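Side-chain contacts in L-lysine 6-monooxygenase involved in desferrioxamine biosynthesis (Erwinia amylovora CFBP1430, PDB 5O8P), which probably uses FAD and NADPH to hydroxylate an amine nitrogen of cadaverine on the pathway to the siderophore desferrioxamine: residues A24-P29 and E414-E419; K82-L87 and Y103-Q108; K259-N264 and K362-V367; R369-D374 and H387-V392. All blocks are in the same frame, centred on the assembly; numbering follows the deposited sequence.

Contact 1 (A24-P29 and E414-E419)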
loop_
_atom_site.group_PDB
_atom_site.type_symbol
_atom_site.label_atom_id
_atom_site.label_comp_id
_atom_site.label_asym_id
_atom_site.label_seq_id
_atom_site.Cartn_x
_atom_site.Cartn_y
_atom_site.Cartn_z
ATOM N N ALA B 24 -1.845 -28.748 22.294
ATOM C CA ALA B 24 -1.274 -30.057 22.013
ATOM C C ALA B 24 0.146 -29.974 21.481
ATOM O O ALA B 24 1.010 -30.726 21.944
ATOM C CB ALA B 24 -2.151 -30.824 21.043
ATOM N N CYS B 25 0.395 -29.078 20.526
ATOM C CA CYS B 25 1.756 -28.897 20.009
ATOM C C CYS B 25 2.696 -28.351 21.071
ATOM O O CYS B 25 3.866 -28.695 21.118
ATOM C CB CYS B 25 1.778 -27.936 18.832
ATOM S SG CYS B 25 0.724 -28.364 17.447
ATOM N N LEU B 26 2.182 -27.467 21.909
ATOM C CA LEU B 26 2.989 -26.885 22.964
ATOM C C LEU B 26 3.254 -27.878 24.076
ATOM O O LEU B 26 4.343 -27.854 24.633
ATOM C CB LEU B 26 2.355 -25.601 23.506
ATOM C CG LEU B 26 2.365 -24.423 22.524
ATOM C CD1 LEU B 26 1.593 -23.240 23.095
ATOM C CD2 LEU B 26 3.785 -24.006 22.177
ATOM N N SER B 27 2.282 -28.748 24.389
ATOM C CA SER B 27 2.440 -29.727 25.492
ATOM C C SER B 27 3.246 -30.966 25.135
ATOM O O SER B 27 3.890 -31.515 26.014
ATOM C CB SER B 27 1.094 -30.141 26.091
ATOM O OG SER B 27 0.169 -30.565 25.133
ATOM N N GLU B 28 3.226 -31.407 23.874
ATOM C CA GLU B 28 3.926 -32.648 23.476
ATOM C C GLU B 28 5.383 -32.767 23.969
ATOM O O GLU B 28 5.714 -33.766 24.608
ATOM C CB GLU B 28 3.882 -32.891 21.962
ATOM C CG GLU B 28 3.964 -34.377 21.591
ATOM C CD GLU B 28 4.052 -34.655 20.092
ATOM O OE1 GLU B 28 4.620 -33.802 19.372
ATOM O OE2 GLU B 28 3.568 -35.731 19.635
ATOM N N PRO B 29 6.244 -31.752 23.712
ATOM C CA PRO B 29 7.657 -31.875 24.115
ATOM C C PRO B 29 7.960 -31.574 25.588
ATOM O O PRO B 29 9.106 -31.727 25.993
ATOM C CB PRO B 29 8.353 -30.843 23.227
ATOM C CG PRO B 29 7.352 -29.761 23.122
ATOM C CD PRO B 29 5.995 -30.435 23.098
ATOM N N GLU B 414 6.908 -22.378 34.836
ATOM C CA GLU B 414 6.579 -21.556 33.675
ATOM C C GLU B 414 7.275 -22.123 32.450
ATOM O O GLU B 414 8.393 -21.757 32.137
ATOM C CB GLU B 414 6.955 -20.086 33.934
ATOM C CG GLU B 414 6.783 -19.147 32.742
ATOM C CD GLU B 414 6.517 -17.691 33.128
ATOM O OE1 GLU B 414 5.620 -17.493 33.978
ATOM O OE2 GLU B 414 7.183 -16.761 32.594
ATOM N N VAL B 415 6.592 -23.008 31.740
ATOM C CA VAL B 415 7.233 -23.790 30.673
ATOM C C VAL B 415 7.598 -22.925 29.481
ATOM O O VAL B 415 8.675 -23.045 28.933
ATOM C CB VAL B 415 6.319 -24.931 30.178
ATOM C CG1 VAL B 415 7.023 -25.768 29.110
ATOM C CG2 VAL B 415 5.883 -25.799 31.349
ATOM N N TYR B 416 6.669 -22.072 29.063
ATOM C CA TYR B 416 6.916 -21.096 28.018
ATOM C C TYR B 416 6.719 -19.734 28.649
ATOM O O TYR B 416 5.701 -19.526 29.326
ATOM C CB TYR B 416 5.934 -21.293 26.890
ATOM C CG TYR B 416 6.096 -22.604 26.182
ATOM C CD1 TYR B 416 7.108 -22.799 25.255
ATOM C CD2 TYR B 416 5.227 -23.656 26.434
ATOM C CE1 TYR B 416 7.242 -24.005 24.589
ATOM C CE2 TYR B 416 5.347 -24.864 25.763
ATOM C CZ TYR B 416 6.359 -25.030 24.835
ATOM O OH TYR B 416 6.495 -26.219 24.156
ATOM N N PRO B 417 7.672 -18.805 28.429
ATOM C CA PRO B 417 7.629 -17.524 29.125
ATOM C C PRO B 417 6.398 -16.717 28.729
ATOM O O PRO B 417 6.072 -16.614 27.556
ATOM C CB PRO B 417 8.930 -16.835 28.687
ATOM C CG PRO B 417 9.252 -17.426 27.370
ATOM C CD PRO B 417 8.736 -18.834 27.406
ATOM N N VAL B 418 5.728 -16.173 29.733
ATOM C CA VAL B 418 4.466 -15.504 29.578
ATOM C C VAL B 418 4.717 -14.025 29.820
ATOM O O VAL B 418 5.029 -13.619 30.955
ATOM C CB VAL B 418 3.444 -16.036 30.605
ATOM C CG1 VAL B 418 2.077 -15.414 30.360
ATOM C CG2 VAL B 418 3.367 -17.555 30.557
ATOM N N GLU B 419 4.571 -13.221 28.764
ATOM C CA GLU B 419 4.758 -11.791 28.863
ATOM C C GLU B 419 3.718 -11.186 29.811
ATOM O O GLU B 419 2.554 -11.588 29.798
ATOM C CB GLU B 419 4.688 -11.147 27.483
ATOM C CG GLU B 419 5.926 -11.410 26.635
ATOM C CD GLU B 419 5.830 -12.628 25.733
ATOM O OE1 GLU B 419 5.034 -13.546 26.037
ATOM O OE2 GLU B 419 6.575 -12.664 24.722
#

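Contact 2 (K82-L87 and Y103-Q108)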
loop_
_atom_site.group_PDB
_atom_site.type_symbol
_atom_site.label_atom_id
_atom_site.label_comp_id
_atom_site.label_asym_id
_atom_site.label_seq_id
_atom_site.Cartn_x
_atom_site.Cartn_y
_atom_site.Cartn_z
ATOM N N LYS B 82 8.684 -25.410 5.304
ATOM C CA LYS B 82 9.987 -26.002 5.001
ATOM C C LYS B 82 9.903 -27.496 4.665
ATOM O O LYS B 82 10.516 -27.948 3.685
ATOM C CB LYS B 82 10.943 -25.768 6.178
ATOM C CG LYS B 82 12.342 -26.332 6.031
ATOM C CD LYS B 82 13.012 -25.873 4.755
ATOM C CE LYS B 82 14.522 -25.985 4.866
ATOM N NZ LYS B 82 15.153 -26.152 3.536
ATOM N N GLN B 83 9.141 -28.245 5.462
ATOM C CA GLN B 83 8.994 -29.677 5.246
ATOM C C GLN B 83 8.246 -29.979 3.963
ATOM O O GLN B 83 8.647 -30.861 3.222
ATOM C CB GLN B 83 8.289 -30.360 6.423
ATOM C CG GLN B 83 8.965 -30.203 7.790
ATOM C CD GLN B 83 10.487 -30.374 7.801
ATOM O OE1 GLN B 83 11.048 -31.199 7.085
ATOM N NE2 GLN B 83 11.155 -29.602 8.646
ATOM N N LYS B 84 7.181 -29.235 3.685
ATOM C CA LYS B 84 6.505 -29.311 2.380
ATOM C C LYS B 84 7.387 -28.905 1.205
ATOM O O LYS B 84 7.019 -29.149 0.076
ATOM C CB LYS B 84 5.216 -28.483 2.355
ATOM C CG LYS B 84 3.988 -29.248 2.868
ATOM C CD LYS B 84 2.769 -29.218 1.946
ATOM C CE LYS B 84 2.297 -27.820 1.572
ATOM N NZ LYS B 84 0.964 -27.871 0.908
ATOM N N GLY B 85 8.522 -28.260 1.452
ATOM C CA GLY B 85 9.503 -27.974 0.413
ATOM C C GLY B 85 9.153 -26.750 -0.415
ATOM O O GLY B 85 9.588 -26.651 -1.564
ATOM N N LYS B 86 8.410 -25.814 0.185
ATOM C CA LYS B 86 7.932 -24.596 -0.474
ATOM C C LYS B 86 8.259 -23.285 0.270
ATOM O O LYS B 86 7.685 -22.233 -0.043
ATOM C CB LYS B 86 6.412 -24.686 -0.630
ATOM C CG LYS B 86 5.636 -24.544 0.677
ATOM C CD LYS B 86 4.141 -24.638 0.459
ATOM C CE LYS B 86 3.552 -23.365 -0.138
ATOM N NZ LYS B 86 2.099 -23.549 -0.415
ATOM N N LEU B 87 9.151 -23.326 1.255
ATOM C CA LEU B 87 9.396 -22.149 2.089
ATOM C C LEU B 87 9.898 -20.985 1.253
ATOM O O LEU B 87 9.577 -19.840 1.554
ATOM C CB LEU B 87 10.375 -22.452 3.223
ATOM C CG LEU B 87 10.797 -21.295 4.135
ATOM C CD1 LEU B 87 9.630 -20.640 4.859
ATOM C CD2 LEU B 87 11.818 -21.803 5.143
ATOM N N TYR B 103 -3.954 -22.632 5.875
ATOM C CA TYR B 103 -3.941 -22.767 7.328
ATOM C C TYR B 103 -4.525 -24.101 7.704
ATOM O O TYR B 103 -4.023 -24.780 8.607
ATOM C CB TYR B 103 -4.741 -21.658 7.994
ATOM C CG TYR B 103 -4.815 -21.737 9.510
ATOM C CD1 TYR B 103 -3.732 -21.400 10.309
ATOM C CD2 TYR B 103 -5.978 -22.120 10.140
ATOM C CE1 TYR B 103 -3.810 -21.450 11.695
ATOM C CE2 TYR B 103 -6.067 -22.174 11.529
ATOM C CZ TYR B 103 -4.987 -21.840 12.295
ATOM O OH TYR B 103 -5.086 -21.903 13.665
ATOM N N ASN B 104 -5.584 -24.475 6.991
ATOM C CA ASN B 104 -6.256 -25.746 7.219
ATOM C C ASN B 104 -5.322 -26.895 6.894
ATOM O O ASN B 104 -5.217 -27.823 7.681
ATOM C CB ASN B 104 -7.544 -25.839 6.391
ATOM C CG ASN B 104 -8.407 -27.032 6.770
ATOM O OD1 ASN B 104 -8.701 -27.249 7.954
ATOM N ND2 ASN B 104 -8.824 -27.807 5.769
ATOM N N GLN B 105 -4.638 -26.827 5.753
ATOM C CA GLN B 105 -3.629 -27.825 5.389
ATOM C C GLN B 105 -2.519 -27.932 6.437
ATOM O O GLN B 105 -2.086 -29.038 6.776
ATOM C CB GLN B 105 -2.991 -27.478 4.047
ATOM C CG GLN B 105 -3.846 -27.770 2.832
ATOM C CD GLN B 105 -3.220 -27.271 1.547
ATOM O OE1 GLN B 105 -2.092 -26.772 1.523
ATOM N NE2 GLN B 105 -3.957 -27.386 0.472
ATOM N N TYR B 106 -2.068 -26.781 6.930
ATOM C CA TYR B 106 -1.053 -26.712 7.987
ATOM C C TYR B 106 -1.533 -27.343 9.305
ATOM O O TYR B 106 -0.823 -28.154 9.890
ATOM C CB TYR B 106 -0.562 -25.253 8.165
ATOM C CG TYR B 106 -0.028 -24.878 9.535
ATOM C CD1 TYR B 106 1.190 -25.367 9.979
ATOM C CD2 TYR B 106 -0.728 -24.005 10.374
ATOM C CE1 TYR B 106 1.692 -25.037 11.232
ATOM C CE2 TYR B 106 -0.246 -23.661 11.633
ATOM C CZ TYR B 106 0.972 -24.177 12.066
ATOM O OH TYR B 106 1.465 -23.846 13.322
ATOM N N CYS B 107 -2.730 -26.988 9.756
ATOM C CA CYS B 107 -3.283 -27.588 10.975
ATOM C C CYS B 107 -3.436 -29.103 10.851
ATOM O O CYS B 107 -3.268 -29.822 11.825
ATOM C CB CYS B 107 -4.627 -26.968 11.336
ATOM S SG CYS B 107 -4.488 -25.296 11.999
ATOM N N GLN B 108 -3.748 -29.576 9.649
ATOM C CA GLN B 108 -3.912 -31.009 9.396
ATOM C C GLN B 108 -2.572 -31.702 9.463
ATOM O O GLN B 108 -2.449 -32.736 10.087
ATOM C CB GLN B 108 -4.581 -31.265 8.038
ATOM C CG GLN B 108 -6.086 -31.009 8.055
ATOM C CD GLN B 108 -6.724 -31.064 6.679
ATOM O OE1 GLN B 108 -6.040 -31.183 5.656
ATOM N NE2 GLN B 108 -8.043 -30.952 6.642
#

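Contact 3 (K259-N264 and K362-V367)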
loop_
_atom_site.group_PDB
_atom_site.type_symbol
_atom_site.label_atom_id
_atom_site.label_comp_id
_atom_site.label_asym_id
_atom_site.label_seq_id
_atom_site.Cartn_x
_atom_site.Cartn_y
_atom_site.Cartn_z
ATOM N N LYS B 259 -19.892 -3.891 33.946
ATOM C CA LYS B 259 -19.063 -3.060 33.067
ATOM C C LYS B 259 -18.470 -3.849 31.900
ATOM O O LYS B 259 -18.439 -3.370 30.763
ATOM C CB LYS B 259 -17.928 -2.380 33.852
ATOM C CG LYS B 259 -17.211 -1.253 33.107
ATOM C CD LYS B 259 -18.180 -0.181 32.606
ATOM C CE LYS B 259 -17.458 1.000 32.013
ATOM N NZ LYS B 259 -18.389 1.823 31.195
ATOM N N ARG B 260 -18.002 -5.058 32.187
ATOM C CA ARG B 260 -17.408 -5.912 31.161
ATOM C C ARG B 260 -18.394 -6.265 30.055
ATOM O O ARG B 260 -18.018 -6.287 28.885
ATOM C CB ARG B 260 -16.913 -7.222 31.746
ATOM C CG ARG B 260 -15.883 -7.125 32.869
ATOM C CD ARG B 260 -14.952 -8.336 32.834
ATOM N NE ARG B 260 -14.773 -9.070 34.093
ATOM C CZ ARG B 260 -15.689 -9.863 34.658
ATOM N NH1 ARG B 260 -16.900 -10.052 34.121
ATOM N NH2 ARG B 260 -15.390 -10.472 35.794
ATOM N N ASP B 261 -19.643 -6.555 30.426
ATOM C CA ASP B 261 -20.685 -6.919 29.455
ATOM C C ASP B 261 -21.068 -5.749 28.572
ATOM O O ASP B 261 -21.280 -5.941 27.379
ATOM C CB ASP B 261 -21.921 -7.520 30.140
ATOM C CG ASP B 261 -21.647 -8.913 30.733
ATOM O OD1 ASP B 261 -20.787 -9.689 30.219
ATOM O OD2 ASP B 261 -22.308 -9.248 31.737
ATOM N N GLU B 262 -21.145 -4.551 29.150
ATOM C CA GLU B 262 -21.361 -3.329 28.355
ATOM C C GLU B 262 -20.172 -3.022 27.430
ATOM O O GLU B 262 -20.380 -2.527 26.314
ATOM C CB GLU B 262 -21.724 -2.110 29.234
ATOM C CG GLU B 262 -21.129 -0.790 28.769
ATOM C CD GLU B 262 -21.413 0.380 29.683
ATOM O OE1 GLU B 262 -22.025 0.220 30.772
ATOM O OE2 GLU B 262 -20.989 1.479 29.284
ATOM N N LEU B 263 -18.945 -3.303 27.884
ATOM C CA LEU B 263 -17.761 -3.188 27.019
ATOM C C LEU B 263 -17.795 -4.148 25.821
ATOM O O LEU B 263 -17.401 -3.785 24.743
ATOM C CB LEU B 263 -16.447 -3.398 27.797
ATOM C CG LEU B 263 -15.744 -2.121 28.268
ATOM C CD1 LEU B 263 -15.234 -1.330 27.067
ATOM C CD2 LEU B 263 -16.622 -1.245 29.145
ATOM N N ASN B 264 -18.242 -5.376 26.028
ATOM C CA ASN B 264 -18.237 -6.382 24.948
ATOM C C ASN B 264 -19.251 -6.088 23.827
ATOM O O ASN B 264 -19.008 -6.446 22.685
ATOM C CB ASN B 264 -18.384 -7.802 25.516
ATOM C CG ASN B 264 -17.090 -8.306 26.173
ATOM O OD1 ASN B 264 -15.964 -7.964 25.754
ATOM N ND2 ASN B 264 -17.244 -9.110 27.224
ATOM N N LYS B 362 -25.329 -14.322 35.740
ATOM C CA LYS B 362 -26.086 -14.604 34.517
ATOM C C LYS B 362 -26.020 -16.076 34.049
ATOM O O LYS B 362 -26.342 -16.368 32.895
ATOM C CB LYS B 362 -25.611 -13.661 33.396
ATOM C CG LYS B 362 -26.005 -12.201 33.595
ATOM C CD LYS B 362 -25.717 -11.351 32.361
ATOM C CE LYS B 362 -26.717 -10.209 32.223
ATOM N NZ LYS B 362 -26.420 -9.362 31.036
ATOM N N ASP B 363 -25.636 -16.995 34.943
ATOM C CA ASP B 363 -25.512 -18.442 34.633
ATOM C C ASP B 363 -24.538 -18.782 33.493
ATOM O O ASP B 363 -24.792 -19.682 32.693
ATOM C CB ASP B 363 -26.896 -19.082 34.371
ATOM C CG ASP B 363 -27.695 -19.291 35.636
ATOM O OD1 ASP B 363 -27.298 -20.148 36.456
ATOM O OD2 ASP B 363 -28.729 -18.609 35.797
ATOM N N ARG B 364 -23.429 -18.053 33.412
ATOM C CA ARG B 364 -22.301 -18.452 32.560
ATOM C C ARG B 364 -21.143 -18.742 33.502
ATOM O O ARG B 364 -21.231 -18.489 34.717
ATOM C CB ARG B 364 -21.913 -17.388 31.528
ATOM C CG ARG B 364 -23.073 -16.750 30.786
ATOM C CD ARG B 364 -22.721 -15.352 30.351
ATOM N NE ARG B 364 -22.480 -14.435 31.477
ATOM C CZ ARG B 364 -22.251 -13.120 31.363
ATOM N NH1 ARG B 364 -22.318 -12.500 30.184
ATOM N NH2 ARG B 364 -22.052 -12.400 32.463
ATOM N N TYR B 365 -20.065 -19.285 32.953
ATOM C CA TYR B 365 -18.905 -19.600 33.768
ATOM C C TYR B 365 -18.325 -18.318 34.386
ATOM O O TYR B 365 -18.051 -17.359 33.658
ATOM C CB TYR B 365 -17.794 -20.240 32.940
ATOM C CG TYR B 365 -18.129 -21.449 32.109
ATOM C CD1 TYR B 365 -18.990 -22.439 32.571
ATOM C CD2 TYR B 365 -17.541 -21.623 30.862
ATOM C CE1 TYR B 365 -19.282 -23.550 31.798
ATOM C CE2 TYR B 365 -17.820 -22.729 30.086
ATOM C CZ TYR B 365 -18.679 -23.687 30.561
ATOM O OH TYR B 365 -18.923 -24.766 29.771
ATOM N N ASP B 366 -18.139 -18.295 35.703
ATOM C CA ASP B 366 -17.411 -17.208 36.356
ATOM C C ASP B 366 -15.908 -17.479 36.237
ATOM O O ASP B 366 -15.256 -17.949 37.184
ATOM C CB ASP B 366 -17.830 -17.080 37.826
ATOM C CG ASP B 366 -17.208 -15.871 38.515
ATOM O OD1 ASP B 366 -17.305 -14.748 37.967
ATOM O OD2 ASP B 366 -16.625 -16.057 39.603
ATOM N N VAL B 367 -15.354 -17.142 35.072
ATOM C CA VAL B 367 -13.994 -17.556 34.716
ATOM C C VAL B 367 -12.969 -16.738 35.504
ATOM O O VAL B 367 -13.107 -15.523 35.617
ATOM C CB VAL B 367 -13.698 -17.399 33.203
ATOM C CG1 VAL B 367 -12.385 -18.096 32.848
ATOM C CG2 VAL B 367 -14.835 -17.941 32.359
#

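Contact 4 (R369-D374 and H387-V392)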
loop_
_atom_site.group_PDB
_atom_site.type_symbol
_atom_site.label_atom_id
_atom_site.label_comp_id
_atom_site.label_asym_id
_atom_site.label_seq_id
_atom_site.Cartn_x
_atom_site.Cartn_y
_atom_site.Cartn_z
ATOM N N ARG B 369 -8.820 -15.521 36.277
ATOM C CA ARG B 369 -7.835 -14.902 35.376
ATOM C C ARG B 369 -6.962 -15.946 34.704
ATOM O O ARG B 369 -6.514 -15.714 33.587
ATOM C CB ARG B 369 -7.002 -13.827 36.078
ATOM C CG ARG B 369 -5.916 -13.154 35.222
ATOM C CD ARG B 369 -6.510 -12.308 34.117
ATOM N NE ARG B 369 -5.516 -11.814 33.161
ATOM C CZ ARG B 369 -5.006 -12.502 32.135
ATOM N NH1 ARG B 369 -5.357 -13.765 31.897
ATOM N NH2 ARG B 369 -4.129 -11.911 31.327
ATOM N N ASN B 370 -6.749 -17.090 35.364
ATOM C CA ASN B 370 -6.014 -18.213 34.753
ATOM C C ASN B 370 -6.869 -19.126 33.852
ATOM O O ASN B 370 -6.440 -20.229 33.524
ATOM C CB ASN B 370 -5.287 -19.051 35.832
ATOM C CG ASN B 370 -6.235 -19.775 36.775
ATOM O OD1 ASN B 370 -7.431 -19.517 36.802
ATOM N ND2 ASN B 370 -5.689 -20.680 37.573
ATOM N N TYR B 371 -8.060 -18.667 33.457
ATOM C CA TYR B 371 -8.964 -19.379 32.541
ATOM C C TYR B 371 -9.654 -20.605 33.178
ATOM O O TYR B 371 -10.265 -21.412 32.465
ATOM C CB TYR B 371 -8.258 -19.725 31.208
ATOM C CG TYR B 371 -7.643 -18.500 30.559
ATOM C CD1 TYR B 371 -8.407 -17.688 29.729
ATOM C CD2 TYR B 371 -6.320 -18.128 30.809
ATOM C CE1 TYR B 371 -7.884 -16.545 29.144
ATOM C CE2 TYR B 371 -5.772 -16.983 30.237
ATOM C CZ TYR B 371 -6.553 -16.176 29.410
ATOM O OH TYR B 371 -6.006 -15.031 28.841
ATOM N N SER B 372 -9.610 -20.697 34.513
ATOM C CA SER B 372 -10.211 -21.796 35.243
ATOM C C SER B 372 -11.661 -21.473 35.625
ATOM O O SER B 372 -11.984 -20.316 35.887
ATOM C CB SER B 372 -9.375 -22.125 36.488
ATOM O OG SER B 372 -9.629 -21.229 37.555
ATOM N N ILE B 373 -12.516 -22.504 35.653
ATOM C CA ILE B 373 -13.946 -22.337 36.002
ATOM C C ILE B 373 -14.358 -23.087 37.274
ATOM O O ILE B 373 -15.501 -22.969 37.724
ATOM C CB ILE B 373 -14.910 -22.631 34.810
ATOM C CG1 ILE B 373 -14.963 -24.125 34.472
ATOM C CG2 ILE B 373 -14.513 -21.788 33.607
ATOM C CD1 ILE B 373 -15.881 -24.473 33.310
ATOM N N ASP B 374 -13.429 -23.820 37.874
ATOM C CA ASP B 374 -13.685 -24.519 39.130
ATOM C C ASP B 374 -13.049 -23.741 40.275
ATOM O O ASP B 374 -12.484 -22.658 40.063
ATOM C CB ASP B 374 -13.132 -25.948 39.069
ATOM C CG ASP B 374 -11.622 -25.985 38.984
ATOM O OD1 ASP B 374 -11.089 -25.336 38.057
ATOM O OD2 ASP B 374 -10.954 -26.647 39.822
ATOM N N HIS B 387 -16.942 -13.009 28.030
ATOM C CA HIS B 387 -17.662 -12.191 29.017
ATOM C C HIS B 387 -16.812 -11.724 30.205
ATOM O O HIS B 387 -17.201 -10.797 30.898
ATOM C CB HIS B 387 -18.953 -12.908 29.470
ATOM C CG HIS B 387 -18.722 -14.157 30.259
ATOM N ND1 HIS B 387 -18.446 -15.380 29.671
ATOM C CD2 HIS B 387 -18.860 -14.400 31.579
ATOM C CE1 HIS B 387 -18.337 -16.303 30.611
ATOM N NE2 HIS B 387 -18.588 -15.736 31.776
ATOM N N THR B 388 -15.676 -12.369 30.445
ATOM C CA THR B 388 -14.763 -12.033 31.562
ATOM C C THR B 388 -13.311 -11.673 31.169
ATOM O O THR B 388 -12.607 -11.085 31.987
ATOM C CB THR B 388 -14.644 -13.235 32.524
ATOM O OG1 THR B 388 -14.220 -14.388 31.777
ATOM C CG2 THR B 388 -15.947 -13.529 33.245
ATOM N N HIS B 389 -12.859 -12.054 29.970
ATOM C CA HIS B 389 -11.524 -11.701 29.453
ATOM C C HIS B 389 -11.542 -10.795 28.218
ATOM O O HIS B 389 -10.481 -10.411 27.726
ATOM C CB HIS B 389 -10.735 -12.974 29.143
ATOM C CG HIS B 389 -10.301 -13.712 30.362
ATOM N ND1 HIS B 389 -8.971 -13.875 30.689
ATOM C CD2 HIS B 389 -11.012 -14.322 31.339
ATOM C CE1 HIS B 389 -8.880 -14.566 31.813
ATOM N NE2 HIS B 389 -10.102 -14.841 32.234
ATOM N N GLY B 390 -12.731 -10.483 27.711
ATOM C CA GLY B 390 -12.919 -9.414 26.735
ATOM C C GLY B 390 -12.803 -9.855 25.295
ATOM O O GLY B 390 -12.723 -11.045 25.002
ATOM N N PHE B 391 -12.751 -8.865 24.400
ATOM C CA PHE B 391 -12.741 -9.079 22.936
ATOM C C PHE B 391 -11.580 -9.932 22.367
ATOM O O PHE B 391 -11.611 -10.280 21.176
ATOM C CB PHE B 391 -12.740 -7.711 22.244
ATOM C CG PHE B 391 -11.367 -7.110 22.098
ATOM C CD1 PHE B 391 -10.779 -6.374 23.125
ATOM C CD2 PHE B 391 -10.631 -7.358 20.944
ATOM C CE1 PHE B 391 -9.508 -5.855 22.975
ATOM C CE2 PHE B 391 -9.355 -6.854 20.792
ATOM C CZ PHE B 391 -8.800 -6.092 21.801
ATOM N N VAL B 392 -10.565 -10.249 23.183
ATOM C CA VAL B 392 -9.364 -10.945 22.680
ATOM C C VAL B 392 -9.498 -12.464 22.618
ATOM O O VAL B 392 -8.568 -13.144 22.166
ATOM C CB VAL B 392 -8.108 -10.625 23.515
ATOM C CG1 VAL B 392 -7.823 -9.131 23.494
ATOM C CG2 VAL B 392 -8.271 -11.153 24.933
#

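Contact 1 (A24-P29 and E414-E419)
The ring of Tyr416 runs obliquely past Leu26. Over one face lies the Leu26 methyl CD2, 4.1 Å from the centroid of the Tyr416 ring and displaced toward the rim, a CH-pi contact. At the edge, in the ring plane, sits the backbone oxygen of Leu26. Tyr416 OH donates a hydrogen bond of 2.7 Å to Leu26 O, on a lone pair in the carbonyl plane. CB of Leu26 packs 3.8 Å from Tyr416 CE2. Helix 18-27, which carries Leu26, is the first helix of the FAD-binding Rossmann beta-alpha-beta unit, between strands 8-14 and 35-38. The bond falls on a carbonyl near its C-terminal end, and the phenol comes from the loop after helix 399-410. With CG anti to its own carbonyl carbon (chi1 -65°), the Tyr416 side chain points at the helix and its hydroxyl reaches Leu26 O. Pro29 stands across the phenol end, with CG 3.8 Å from Tyr416 OH. Helix 399-410 covers both partners, through Asn403 on Leu26 and Ser404 on Tyr416.

Contact 2 (K82-L87 and Y103-Q108)
The flat carboxamide of Gln105 meets Lys84 through OE1 and a third subunit through NE2. Lys84 NZ lies 3.3 Å from Gln105 OE1, a weak hydrogen bond. The stronger polar partner is Leu291 O of the third subunit, which accepts from Gln105 NE2. Two tyrosine rings belong to the same helical segment. Cys107 SG lies over one face of Tyr103, 3.4 Å above the ring plane and toward the rim. Tyr106 has Tyr103 CD1 at its edge, in the plane of the ring. Both rings also make edge-to-face pairs outside the segments, Tyr103 with the FAD-binding residue Trp46 and Tyr106 with Phe80. Gln105 leaves helix 100-113 with CG anti to the carbonyl carbon (chi1 -76°) and then runs extended. Lys84 crosses it at about a right angle. The lysine chain turns twice on its way (chi3 -55°), which brings NZ round to the amide oxygen. Next to Lys84, Gly85 has positive phi in a Schellman motif, with two bonds back into the last turn of the helix that begins at residue 77. Lys86 is then the N-cap position of helix 87-93. The contact thus spans two helices of a small helical part of the chain, at the surface. Around it the assembly closes in, with Lys86 packing on Leu291 of the third subunit.

Contact 3 (K259-N264 and K362-V367)
Lys362 approaches Asp261 first, with the aliphatic part of its chain. Its CD is 4.1 Å from Asp261 OD2, and its NZ is 4.2 Å from the same oxygen, too far for a salt bridge. The same CD lies over one face of the Arg364 guanidinium, 3.8 Å above its plane and toward the rim. Arg364 itself makes the main bond. It comes from the opposite direction to Asp261 and grips the carboxylate end-on with two nitrogens. Arg364 NH1 donates to Asp261 OD1 at 3.2 Å, from above the carboxylate plane. Arg364 NH2 donates to the syn lone pair of Asp261 OD2, also at 3.2 Å. The two planes are 55° apart, so this is not a coplanar pair. Further along, Asp366 is the centre of an inverse gamma turn. Val367 packs on Thr388 of helix 386-389. The bridge ties helix 257-266 to the long loop before strand 379-381, at the surface. Asp360 is a second and stronger partner of Arg364, forming a salt bridge with NH2. Two carboxylates, Asp261 and Asp360, therefore share one guanidinium. Its positive charge, with Lys362 nearby, would probably favour the ionised form of Asp261.

Contact 4 (R369-D374 and H387-V392)
A buried offset stack of Tyr371 on His389 joins the loop leading to strand 379-381 with helix 386-389. That strand extends the sheet of the FAD-binding Rossmann-type domain by pairing with strand 155-157. The ring centroids of Tyr371 and His389 are 4.3 Å apart and their planes make 29°. The overlap is at the rims: Tyr371 CE1 comes within 3.3 Å of His389 ND1, and each ring puts an atom over a face of the other. His389 projects toward the loop with CG anti to its carbonyl carbon (chi1 -71°). Its NE2 is hydrogen-bonded to Gln368 O, which fixes the turn of the imidazole. A turn at chi2 (67°) folds the Arg369 chain back, which brings the guanidinium to the imidazole, nearly perpendicular to it. Arg369 NH1 lies 3.6 Å from His389 CE1 and gives a weak hydrogen bond to Tyr371 OH. Arg369 NE forms a salt bridge with Asp250 of helix 246-253. At the edge of the imidazole, His389 CE1 lies 3.2 Å from Arg369 O.

From the N terminus, contact 1 opens first, on helix 18-27, and closes last, at 414-419. The other three fall within that span of 384 residues, and none of the loops cross. Contact 2 closes a short loop between helices 77-83 and 100-113. Contact 3 follows in series, joining helix 257-266 to the loop before strand 379-381. Contact 4 then closes a shorter loop from that region to helix 386-389. Contacts 3 and 4 touch through a probable hydrogen bond between Tyr365 O and His387 NE2. Contacts 2 and 3 lie on opposite sides of the chain's centre, and contacts 1 and 2 both reach the second subunit.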